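Local coordinates for ileal bile acid-binding protein (PDB 3ELX) that binds bile acids such as cholate and probably carries them, and perhaps fatty acids, in the cytoplasm, at residues D49-W53 with T64-V69. Numbering follows the deposited sequence.
Sequences DDFTW and TNKFIV. With EDO (1,2-ethanediol), chain B.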
loop_
_atom_site.group_PDB
_atom_site.type_symbol
_atom_site.label_atom_id
_atom_site.label_comp_id
_atom_site.label_asym_id
_atom_site.label_seq_id
_atom_site.Cartn_x
_atom_site.Cartn_y
_atom_site.Cartn_z
ATOM N N ASP A 49 10.733 0.710 14.327
ATOM C CA ASP A 49 10.131 -0.453 13.670
ATOM C C ASP A 49 8.607 -0.457 13.785
ATOM O O ASP A 49 7.936 -1.284 13.164
ATOM C CB ASP A 49 10.652 -1.745 14.291
ATOM C CG ASP A 49 12.124 -1.988 14.006
ATOM O OD1 ASP A 49 12.744 -2.763 14.759
ATOM O OD2 ASP A 49 12.643 -1.404 13.029
ATOM N N ASP A 50 8.076 0.468 14.584
ATOM C CA ASP A 50 6.643 0.534 14.873
ATOM C C ASP A 50 5.937 1.483 13.904
ATOM O O ASP A 50 6.163 2.698 13.937
ATOM C CB ASP A 50 6.480 0.986 16.331
ATOM C CG ASP A 50 5.033 1.068 16.781
ATOM O OD1 ASP A 50 4.150 1.402 15.968
ATOM O OD2 ASP A 50 4.796 0.846 17.995
ATOM N N PHE A 51 5.077 0.930 13.046
ATOM C CA PHE A 51 4.353 1.729 12.042
ATOM C C PHE A 51 2.857 1.753 12.293
ATOM O O PHE A 51 2.266 0.737 12.672
ATOM C CB PHE A 51 4.524 1.142 10.638
ATOM C CG PHE A 51 5.870 1.363 10.029
ATOM C CD1 PHE A 51 6.949 0.566 10.394
ATOM C CD2 PHE A 51 6.048 2.340 9.044
ATOM C CE1 PHE A 51 8.196 0.749 9.819
ATOM C CE2 PHE A 51 7.303 2.527 8.452
ATOM C CZ PHE A 51 8.372 1.733 8.837
ATOM N N THR A 52 2.249 2.911 12.048
ATOM C CA THR A 52 0.796 3.026 11.914
ATOM C C THR A 52 0.566 3.597 10.524
ATOM O O THR A 52 1.009 4.712 10.224
ATOM C CB THR A 52 0.183 3.964 12.969
ATOM O OG1 THR A 52 0.531 3.502 14.279
ATOM C CG2 THR A 52 -1.345 4.018 12.825
ATOM N N TRP A 53 -0.126 2.832 9.691
ATOM C CA TRP A 53 -0.205 3.130 8.265
ATOM C C TRP A 53 -1.672 3.264 7.896
ATOM O O TRP A 53 -2.410 2.290 7.940
ATOM C CB TRP A 53 0.431 1.969 7.501
ATOM C CG TRP A 53 0.816 2.293 6.099
ATOM C CD1 TRP A 53 -0.020 2.554 5.048
ATOM C CD2 TRP A 53 2.152 2.380 5.585
ATOM N NE1 TRP A 53 0.717 2.797 3.908
ATOM C CE2 TRP A 53 2.051 2.697 4.215
ATOM C CE3 TRP A 53 3.424 2.208 6.151
ATOM C CZ2 TRP A 53 3.174 2.845 3.397
ATOM C CZ3 TRP A 53 4.544 2.370 5.339
ATOM C CH2 TRP A 53 4.405 2.690 3.977
ATOM N N THR A 64 -6.492 1.154 8.339
ATOM C CA THR A 64 -5.331 1.367 9.198
ATOM C C THR A 64 -4.682 0.042 9.558
ATOM O O THR A 64 -5.345 -0.881 10.046
ATOM C CB THR A 64 -5.721 2.111 10.490
ATOM O OG1 THR A 64 -6.308 3.364 10.141
ATOM C CG2 THR A 64 -4.504 2.385 11.359
ATOM N N ASN A 65 -3.385 -0.040 9.302
ATOM C CA ASN A 65 -2.591 -1.185 9.719
ATOM C C ASN A 65 -1.524 -0.736 10.680
ATOM O O ASN A 65 -0.797 0.217 10.408
ATOM C CB ASN A 65 -1.970 -1.895 8.521
ATOM C CG ASN A 65 -2.918 -2.895 7.902
ATOM O OD1 ASN A 65 -3.493 -3.717 8.609
ATOM N ND2 ASN A 65 -3.108 -2.813 6.595
ATOM N N LYS A 66 -1.472 -1.415 11.822
ATOM C CA LYS A 66 -0.440 -1.193 12.823
ATOM C C LYS A 66 0.412 -2.448 12.882
ATOM O O LYS A 66 -0.095 -3.561 13.113
ATOM C CB LYS A 66 -1.052 -0.897 14.193
ATOM C CG LYS A 66 -1.804 0.412 14.226
ATOM C CD LYS A 66 -2.658 0.538 15.478
ATOM C CE LYS A 66 -1.990 1.391 16.547
ATOM N NZ LYS A 66 -0.708 0.818 17.039
ATOM N N PHE A 67 1.702 -2.271 12.623
ATOM C CA PHE A 67 2.617 -3.403 12.625
ATOM C C PHE A 67 3.975 -3.011 13.163
ATOM O O PHE A 67 4.353 -1.838 13.110
ATOM C CB PHE A 67 2.742 -4.025 11.228
ATOM C CG PHE A 67 3.215 -3.071 10.162
ATOM C CD1 PHE A 67 2.293 -2.366 9.381
ATOM C CD2 PHE A 67 4.582 -2.888 9.916
ATOM C CE1 PHE A 67 2.729 -1.475 8.372
ATOM C CE2 PHE A 67 5.024 -2.014 8.907
ATOM C CZ PHE A 67 4.105 -1.306 8.141
ATOM N N ILE A 68 4.688 -3.992 13.705
ATOM C CA ILE A 68 6.085 -3.802 14.100
ATOM C C ILE A 68 6.920 -4.696 13.202
ATOM O O ILE A 68 6.690 -5.910 13.134
ATOM C CB ILE A 68 6.316 -4.147 15.594
ATOM C CG1 ILE A 68 5.482 -3.198 16.466
ATOM C CG2 ILE A 68 7.810 -4.065 15.940
ATOM C CD1 ILE A 68 5.371 -3.624 17.914
ATOM N N VAL A 69 7.872 -4.100 12.495
ATOM C CA VAL A 69 8.719 -4.887 11.594
ATOM C C VAL A 69 9.369 -6.035 12.370
ATOM O O VAL A 69 9.898 -5.835 13.464
ATOM C CB VAL A 69 9.785 -4.014 10.915
ATOM C CG1 VAL A 69 10.689 -4.853 9.996
ATOM C CG2 VAL A 69 9.114 -2.898 10.123
HETATM C C1 EDO B . 0.336 -0.580 2.924
HETATM O O1 EDO B . 0.250 -1.480 2.097
HETATM C C2 EDO B . 0.214 -0.876 4.399
HETATM O O2 EDO B . -1.166 -1.079 4.739
HETATM O O HOH W 1 11.580 -4.933 15.353
HETATM O O HOH W 2 1.983 0.078 15.335
#
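F51 and W53 pair with F67 and N65, respectively, in the antiparallel hairpin of strands 50-57 and 61-68, part of the beta barrel of fatty-acid binding proteins. Five backbone hydrogen bonds join the segments. F51 N to F67 O is 2.9 Å and nearly straight at 171°. F67 N returns a bond to F51 O. W53 and N65 exchange a second such pair, and V69 N closes the end on D49 O.

F51, W53, N65 and F67 point to the buried face, which turns into the barrel. F67 has CG between its backbone N and carbonyl carbon (chi1 58°), which swings the ring across to F51. F51 CB lies over one face of that ring, 3.5 Å from F67 CZ, as a CH-pi contact. The two rings are near parallel (14°) but slid apart. W53 CE3 meets the edge of the F67 ring, 4.1 Å from F67 CZ. W53 also touches L94, a cholate contact in a ligand-bound structure; none is bound here. With an alanine here in place of W53, the F67 edge, L94 and a bound diol would probably lose their aromatic neighbour.

On the other face, with D50, T52, K66 and I68, a water donates to D50 OD1 and F51 O and weakly accepts from K66 NZ. T52 CG2 also touches T64 CG2.

N65 OD1 accepts from E76 N. N65 ND2 donates to O2 of a 1,2-ethanediol, probably from the crystallisation liquor, at 3.2 Å. C2 of the diol sits over one face of the W53 indole, 3.5 Å from W53 CD1.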